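Local coordinates for protein amidohydrolase (Brucella melitensis biovar Abortus, PDB 4F0L) that binds a single metal ion, iron(III) in this crystal, and is probably a metal-dependent deaminase of the amidohydrolase family, at residues S66-Y71 with V125-Y130; P301-N306 with S328-L333. All coordinates share one frame; numbering follows the deposited sequence.

Contacts 1 and 2 approach the same iron(III) ion with different parts of the chain, their centres about 12 Å apart. Contact 1 supplies His-67, whose NE2 lies 2.2 Å from the iron, and contact 2 supplies Asp-329, whose OD1 lies 2.4 Å from it; His-65 and His-241 complete the protein ligands, and two waters bind the metal beside them. The segments 66-71 and 328-333 also touch directly. His-67 N lies 3.1 Å from Asp-329 O, a probable hydrogen bond that ties the backbones of the two ligands together, and Gln-70 OE1 packs 3.2 Å from Ser-330 CA.

Contact 1: S66-Y71 with V125-Y130; sequences SHAFQY and VGEFHY. With FE (Fe (III) ion), chain E.
Glu-127 OE1 is gripped by two hydroxyls: Ser-66 OG donates to it at 2.8 Å, from the syn side but 27° out of the carboxylate plane, and Tyr-114 OH is its further partner. Ala-68 N donates to Glu-127 OE2 at 2.7 Å, and OE2 accepts through its syn lone pair, on the side of the other oxygen. Both oxygens of the buried carboxylate are thus held. With CG anti to the backbone N, the Glu-127 chain bends at chi2, bringing the carboxylate to Ser-66 OG and Ala-68 N. The backbones of Ser-66 and Glu-127 form a parallel beta bridge, in which Phe-128 N donates to Ser-66 O at 2.9 Å while the bond from Ser-66 N to Gly-126 O is weak.

His-67 is fixed in rotation from its ND1 side: ND1 donates to Phe-128 O at 3.0 Å, the oxygen only 2° out of the imidazole plane, consistent with holding NE2 toward the iron, 2.2 Å away. Tyr-130 CE2 lies over one face of this ring, 3.6 Å above the plane and offset toward the rim; the two ring planes meet obliquely. The edge of Phe-69 meets the face of Tyr-130 in an offset edge-to-face pair, centroids 5.6 Å apart and planes at 84°. A metal-binding HxH pair, His-65 and His-67, at the C-terminal end of a barrel strand, braced by the neighbouring parallel strand, is characteristic of the amidohydrolase TIM-barrel fold.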
loop_
_atom_site.group_PDB
_atom_site.type_symbol
_atom_site.label_atom_id
_atom_site.label_comp_id
_atom_site.label_asym_id
_atom_site.label_seq_id
_atom_site.Cartn_x
_atom_site.Cartn_y
_atom_site.Cartn_z
ATOM N N SER B 66 17.378 -4.160 -6.482
ATOM C CA SER B 66 16.561 -5.262 -6.957
ATOM C C SER B 66 17.361 -6.562 -6.933
ATOM O O SER B 66 18.535 -6.585 -7.257
ATOM C CB SER B 66 16.093 -4.974 -8.382
ATOM O OG SER B 66 15.633 -6.128 -9.043
ATOM N N HIS B 67 16.701 -7.634 -6.504
ATOM C CA HIS B 67 17.143 -8.995 -6.765
ATOM C C HIS B 67 16.134 -9.639 -7.635
ATOM O O HIS B 67 15.103 -10.138 -7.149
ATOM C CB HIS B 67 17.288 -9.786 -5.470
ATOM C CG HIS B 67 17.938 -9.007 -4.374
ATOM N ND1 HIS B 67 19.177 -8.516 -4.485
ATOM C CD2 HIS B 67 17.469 -8.623 -3.133
ATOM C CE1 HIS B 67 19.485 -7.850 -3.341
ATOM N NE2 HIS B 67 18.439 -7.924 -2.529
ATOM N N ALA B 68 16.432 -9.690 -8.930
ATOM C CA ALA B 68 15.418 -10.005 -9.935
ATOM C C ALA B 68 14.762 -11.362 -9.685
ATOM O O ALA B 68 13.555 -11.485 -9.811
ATOM C CB ALA B 68 15.983 -9.943 -11.344
ATOM N N PHE B 69 15.538 -12.369 -9.292
ATOM C CA PHE B 69 14.987 -13.724 -9.132
ATOM C C PHE B 69 13.903 -13.821 -8.071
ATOM O O PHE B 69 13.041 -14.669 -8.168
ATOM C CB PHE B 69 16.095 -14.767 -8.879
ATOM C CG PHE B 69 16.699 -14.713 -7.500
ATOM C CD1 PHE B 69 16.159 -15.448 -6.468
ATOM C CD2 PHE B 69 17.827 -13.928 -7.244
ATOM C CE1 PHE B 69 16.729 -15.400 -5.196
ATOM C CE2 PHE B 69 18.398 -13.875 -5.985
ATOM C CZ PHE B 69 17.842 -14.611 -4.954
ATOM N N GLN B 70 13.952 -12.935 -7.074
ATOM C CA GLN B 70 12.998 -12.954 -5.991
ATOM C C GLN B 70 11.601 -12.570 -6.456
ATOM O O GLN B 70 10.611 -12.898 -5.778
ATOM C CB GLN B 70 13.476 -12.089 -4.801
ATOM C CG GLN B 70 14.736 -12.673 -4.149
ATOM C CD GLN B 70 15.274 -11.850 -3.001
ATOM O OE1 GLN B 70 14.627 -10.951 -2.519
ATOM N NE2 GLN B 70 16.450 -12.211 -2.507
ATOM N N TYR B 71 11.503 -11.883 -7.596
ATOM C CA TYR B 71 10.190 -11.582 -8.187
ATOM C C TYR B 71 9.401 -12.872 -8.393
ATOM O O TYR B 71 8.182 -12.875 -8.327
ATOM C CB TYR B 71 10.373 -10.903 -9.528
ATOM C CG TYR B 71 9.125 -10.478 -10.301
ATOM C CD1 TYR B 71 8.335 -9.402 -9.887
ATOM C CD2 TYR B 71 8.800 -11.108 -11.509
ATOM C CE1 TYR B 71 7.217 -9.004 -10.615
ATOM C CE2 TYR B 71 7.715 -10.711 -12.257
ATOM C CZ TYR B 71 6.906 -9.660 -11.800
ATOM O OH TYR B 71 5.834 -9.274 -12.571
ATOM N N VAL B 125 17.117 0.313 -13.400
ATOM C CA VAL B 125 17.186 -0.584 -12.288
ATOM C C VAL B 125 18.613 -0.771 -11.846
ATOM O O VAL B 125 19.532 -0.840 -12.663
ATOM C CB VAL B 125 16.503 -1.957 -12.574
ATOM C CG1 VAL B 125 17.168 -2.692 -13.740
ATOM C CG2 VAL B 125 16.494 -2.802 -11.278
ATOM N N GLY B 126 18.778 -0.834 -10.530
ATOM C CA GLY B 126 20.044 -1.197 -9.894
ATOM C C GLY B 126 19.980 -2.619 -9.457
ATOM O O GLY B 126 19.386 -2.929 -8.435
ATOM N N GLU B 127 20.482 -3.511 -10.297
ATOM C CA GLU B 127 20.391 -4.941 -10.069
ATOM C C GLU B 127 21.563 -5.427 -9.214
ATOM O O GLU B 127 22.688 -5.512 -9.667
ATOM C CB GLU B 127 20.357 -5.709 -11.384
ATOM C CG GLU B 127 20.099 -7.201 -11.226
ATOM C CD GLU B 127 18.766 -7.542 -10.560
ATOM O OE1 GLU B 127 17.755 -6.826 -10.787
ATOM O OE2 GLU B 127 18.734 -8.545 -9.811
ATOM N N PHE B 128 21.240 -5.730 -7.975
ATOM C CA PHE B 128 22.185 -6.106 -6.937
ATOM C C PHE B 128 22.227 -7.626 -7.064
ATOM O O PHE B 128 21.413 -8.361 -6.454
ATOM C CB PHE B 128 21.605 -5.622 -5.592
ATOM C CG PHE B 128 22.532 -5.720 -4.409
ATOM C CD1 PHE B 128 22.708 -6.925 -3.744
ATOM C CD2 PHE B 128 23.116 -4.600 -3.888
ATOM C CE1 PHE B 128 23.510 -7.005 -2.594
ATOM C CE2 PHE B 128 23.907 -4.662 -2.752
ATOM C CZ PHE B 128 24.104 -5.869 -2.099
ATOM N N HIS B 129 23.183 -8.075 -7.871
ATOM C CA HIS B 129 23.130 -9.373 -8.499
ATOM C C HIS B 129 24.060 -10.382 -7.863
ATOM O O HIS B 129 25.297 -10.281 -8.024
ATOM C CB HIS B 129 23.531 -9.201 -9.964
ATOM C CG HIS B 129 23.619 -10.491 -10.708
ATOM N ND1 HIS B 129 22.571 -11.311 -10.826
ATOM C CD2 HIS B 129 24.686 -11.105 -11.365
ATOM C CE1 HIS B 129 22.930 -12.389 -11.549
ATOM N NE2 HIS B 129 24.227 -12.266 -11.875
ATOM N N TYR B 130 23.506 -11.350 -7.153
ATOM C CA TYR B 130 24.359 -12.344 -6.484
ATOM C C TYR B 130 24.156 -13.796 -6.903
ATOM O O TYR B 130 24.799 -14.679 -6.360
ATOM C CB TYR B 130 24.289 -12.219 -4.951
ATOM C CG TYR B 130 22.948 -12.357 -4.283
ATOM C CD1 TYR B 130 22.406 -13.605 -3.996
ATOM C CD2 TYR B 130 22.263 -11.239 -3.833
ATOM C CE1 TYR B 130 21.189 -13.729 -3.336
ATOM C CE2 TYR B 130 21.052 -11.356 -3.159
ATOM C CZ TYR B 130 20.526 -12.592 -2.911
ATOM O OH TYR B 130 19.327 -12.697 -2.245
HETATM FE FE FE E . 18.385 -6.550 -0.831
HETATM O O HOH W 1 17.505 -6.161 1.119
HETATM O O HOH W 2 17.907 -8.554 0.135
#

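Contact 2: P301-N306 with S328-L333; sequences PVTEAN and SDSNVL. With FE (Fe (III) ion), chain E.
Thr-303 projects from helix 301-306 into the turn 328-333, and each atom beyond its CA has a partner there. Its CB lies 3.7 Å from Asp-329 OD2 and only slightly farther from Ser-330 OG. The two branches then divide the work. OG1 hydrogen-bonds Ser-330 OG at 2.9 Å, a bond in which either hydroxyl could donate, and the same OG1 sits 2.9 Å from Ser-328 O. CG2, placed anti to the backbone N when chi1 sets OG1 at -64°, reaches the carboxylate of Asp-329, with OD2 at 3.3 Å. The side chains of Thr-303 and Asp-329 cross at about a right angle. The methyl lies against the oxygen that does not bind the iron, while OD1 makes the metal bond.

Ser-330 OG has further partners besides Thr-303. Water 3 hydrogen-bonds Ser-330 OG at 3.0 Å, direction undecided, and donates to Asn-306 OD1 at 2.9 Å, so a single water bridges the next turn of the helix to the loop. Val-332 N makes a weak bond to the same hydroxyl. At the far end the contact becomes apolar: Val-302 CG1 meets Val-332 CG1 at 3.9 Å and also approaches Leu-333 CB. Asn-306 ND2 comes near Val-332 CG2, but its polar partners are Glu-78 of the same chain and Tyr-345 of the second subunit, which places this end of the helix close to the dimer interface.

Asn-331 N donates to Ser-328 O at 2.8 Å, closing the turn that carries Asp-329. An aspartate ligand in the loop just after barrel strand 323-326, packed against the short helix that follows strand 296-299, matches the metal-binding aspartate at the end of the last barrel strand in amidohydrolases.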
loop_
_atom_site.group_PDB
_atom_site.type_symbol
_atom_site.label_atom_id
_atom_site.label_comp_id
_atom_site.label_asym_id
_atom_site.label_seq_id
_atom_site.Cartn_x
_atom_site.Cartn_y
_atom_site.Cartn_z
ATOM N N PRO B 301 11.222 0.435 1.304
ATOM C CA PRO B 301 10.226 0.470 2.361
ATOM C C PRO B 301 9.233 -0.710 2.378
ATOM O O PRO B 301 8.918 -1.234 3.461
ATOM C CB PRO B 301 9.500 1.809 2.140
ATOM C CG PRO B 301 10.439 2.653 1.355
ATOM C CD PRO B 301 11.304 1.720 0.549
ATOM N N VAL B 302 8.738 -1.108 1.204
ATOM C CA VAL B 302 7.826 -2.249 1.134
ATOM C C VAL B 302 8.477 -3.537 1.565
ATOM O O VAL B 302 7.900 -4.263 2.365
ATOM C CB VAL B 302 7.190 -2.379 -0.248
ATOM C CG1 VAL B 302 6.476 -3.730 -0.450
ATOM C CG2 VAL B 302 6.246 -1.180 -0.389
ATOM N N THR B 303 9.680 -3.813 1.083
ATOM C CA THR B 303 10.392 -5.021 1.505
ATOM C C THR B 303 10.724 -4.981 2.986
ATOM O O THR B 303 10.563 -5.970 3.691
ATOM C CB THR B 303 11.666 -5.283 0.664
ATOM O OG1 THR B 303 11.284 -5.528 -0.694
ATOM C CG2 THR B 303 12.447 -6.547 1.174
ATOM N N GLU B 304 11.143 -3.825 3.490
ATOM C CA GLU B 304 11.484 -3.687 4.902
ATOM C C GLU B 304 10.248 -3.969 5.784
ATOM O O GLU B 304 10.349 -4.576 6.859
ATOM C CB GLU B 304 12.070 -2.279 5.178
ATOM C CG GLU B 304 13.532 -2.133 4.723
ATOM C CD GLU B 304 13.941 -0.718 4.343
ATOM O OE1 GLU B 304 13.317 0.245 4.819
ATOM O OE2 GLU B 304 14.903 -0.559 3.565
ATOM N N ALA B 305 9.084 -3.490 5.345
ATOM C CA ALA B 305 7.823 -3.809 6.057
ATOM C C ALA B 305 7.507 -5.308 5.969
ATOM O O ALA B 305 7.136 -5.924 6.965
ATOM C CB ALA B 305 6.662 -3.029 5.459
ATOM N N ASN B 306 7.594 -5.873 4.752
ATOM C CA ASN B 306 7.277 -7.273 4.531
ATOM C C ASN B 306 8.210 -8.167 5.372
ATOM O O ASN B 306 7.827 -9.258 5.812
ATOM C CB ASN B 306 7.368 -7.592 3.032
ATOM C CG ASN B 306 7.127 -9.045 2.730
ATOM O OD1 ASN B 306 8.052 -9.875 2.841
ATOM N ND2 ASN B 306 5.887 -9.380 2.381
ATOM N N SER B 328 12.744 -1.811 -5.024
ATOM C CA SER B 328 11.739 -2.855 -4.786
ATOM C C SER B 328 12.323 -4.096 -4.086
ATOM O O SER B 328 11.591 -4.865 -3.474
ATOM C CB SER B 328 11.117 -3.254 -6.107
ATOM O OG SER B 328 10.387 -2.181 -6.665
ATOM N N ASP B 329 13.627 -4.296 -4.227
ATOM C CA ASP B 329 14.412 -5.212 -3.361
ATOM C C ASP B 329 13.956 -6.664 -3.536
ATOM O O ASP B 329 14.437 -7.333 -4.469
ATOM C CB ASP B 329 14.392 -4.733 -1.901
ATOM C CG ASP B 329 15.297 -5.575 -0.962
ATOM O OD1 ASP B 329 16.028 -6.475 -1.437
ATOM O OD2 ASP B 329 15.315 -5.314 0.253
ATOM N N SER B 330 13.058 -7.150 -2.678
ATOM C CA SER B 330 12.543 -8.526 -2.788
ATOM C C SER B 330 11.605 -8.636 -3.951
ATOM O O SER B 330 11.251 -9.750 -4.402
ATOM C CB SER B 330 11.796 -8.982 -1.508
ATOM O OG SER B 330 10.564 -8.278 -1.349
ATOM N N ASN B 331 11.179 -7.475 -4.450
ATOM C CA ASN B 331 10.280 -7.438 -5.625
ATOM C C ASN B 331 8.936 -8.111 -5.355
ATOM O O ASN B 331 8.234 -8.592 -6.292
ATOM C CB ASN B 331 10.992 -7.991 -6.860
ATOM C CG ASN B 331 12.162 -7.074 -7.304
ATOM O OD1 ASN B 331 11.988 -5.888 -7.398
ATOM N ND2 ASN B 331 13.330 -7.633 -7.581
ATOM N N VAL B 332 8.527 -8.106 -4.081
ATOM C CA VAL B 332 7.209 -8.678 -3.689
ATOM C C VAL B 332 6.047 -7.859 -4.264
ATOM O O VAL B 332 4.979 -8.420 -4.662
ATOM C CB VAL B 332 7.065 -8.833 -2.153
ATOM C CG1 VAL B 332 7.177 -7.476 -1.390
ATOM C CG2 VAL B 332 5.754 -9.526 -1.802
ATOM N N LEU B 333 6.235 -6.550 -4.347
ATOM C CA LEU B 333 5.161 -5.645 -4.835
ATOM C C LEU B 333 5.817 -4.408 -5.443
ATOM O O LEU B 333 6.636 -3.763 -4.781
ATOM C CB LEU B 333 4.183 -5.225 -3.690
ATOM C CG LEU B 333 2.956 -4.320 -4.094
ATOM C CD1 LEU B 333 2.232 -4.892 -5.260
ATOM C CD2 LEU B 333 1.906 -4.186 -3.013
HETATM FE FE FE E . 18.385 -6.550 -0.831
HETATM O O HOH W 3 9.656 -10.410 0.532
HETATM O O HOH W 1 17.505 -6.161 1.119
HETATM O O HOH W 2 17.907 -8.554 0.135
#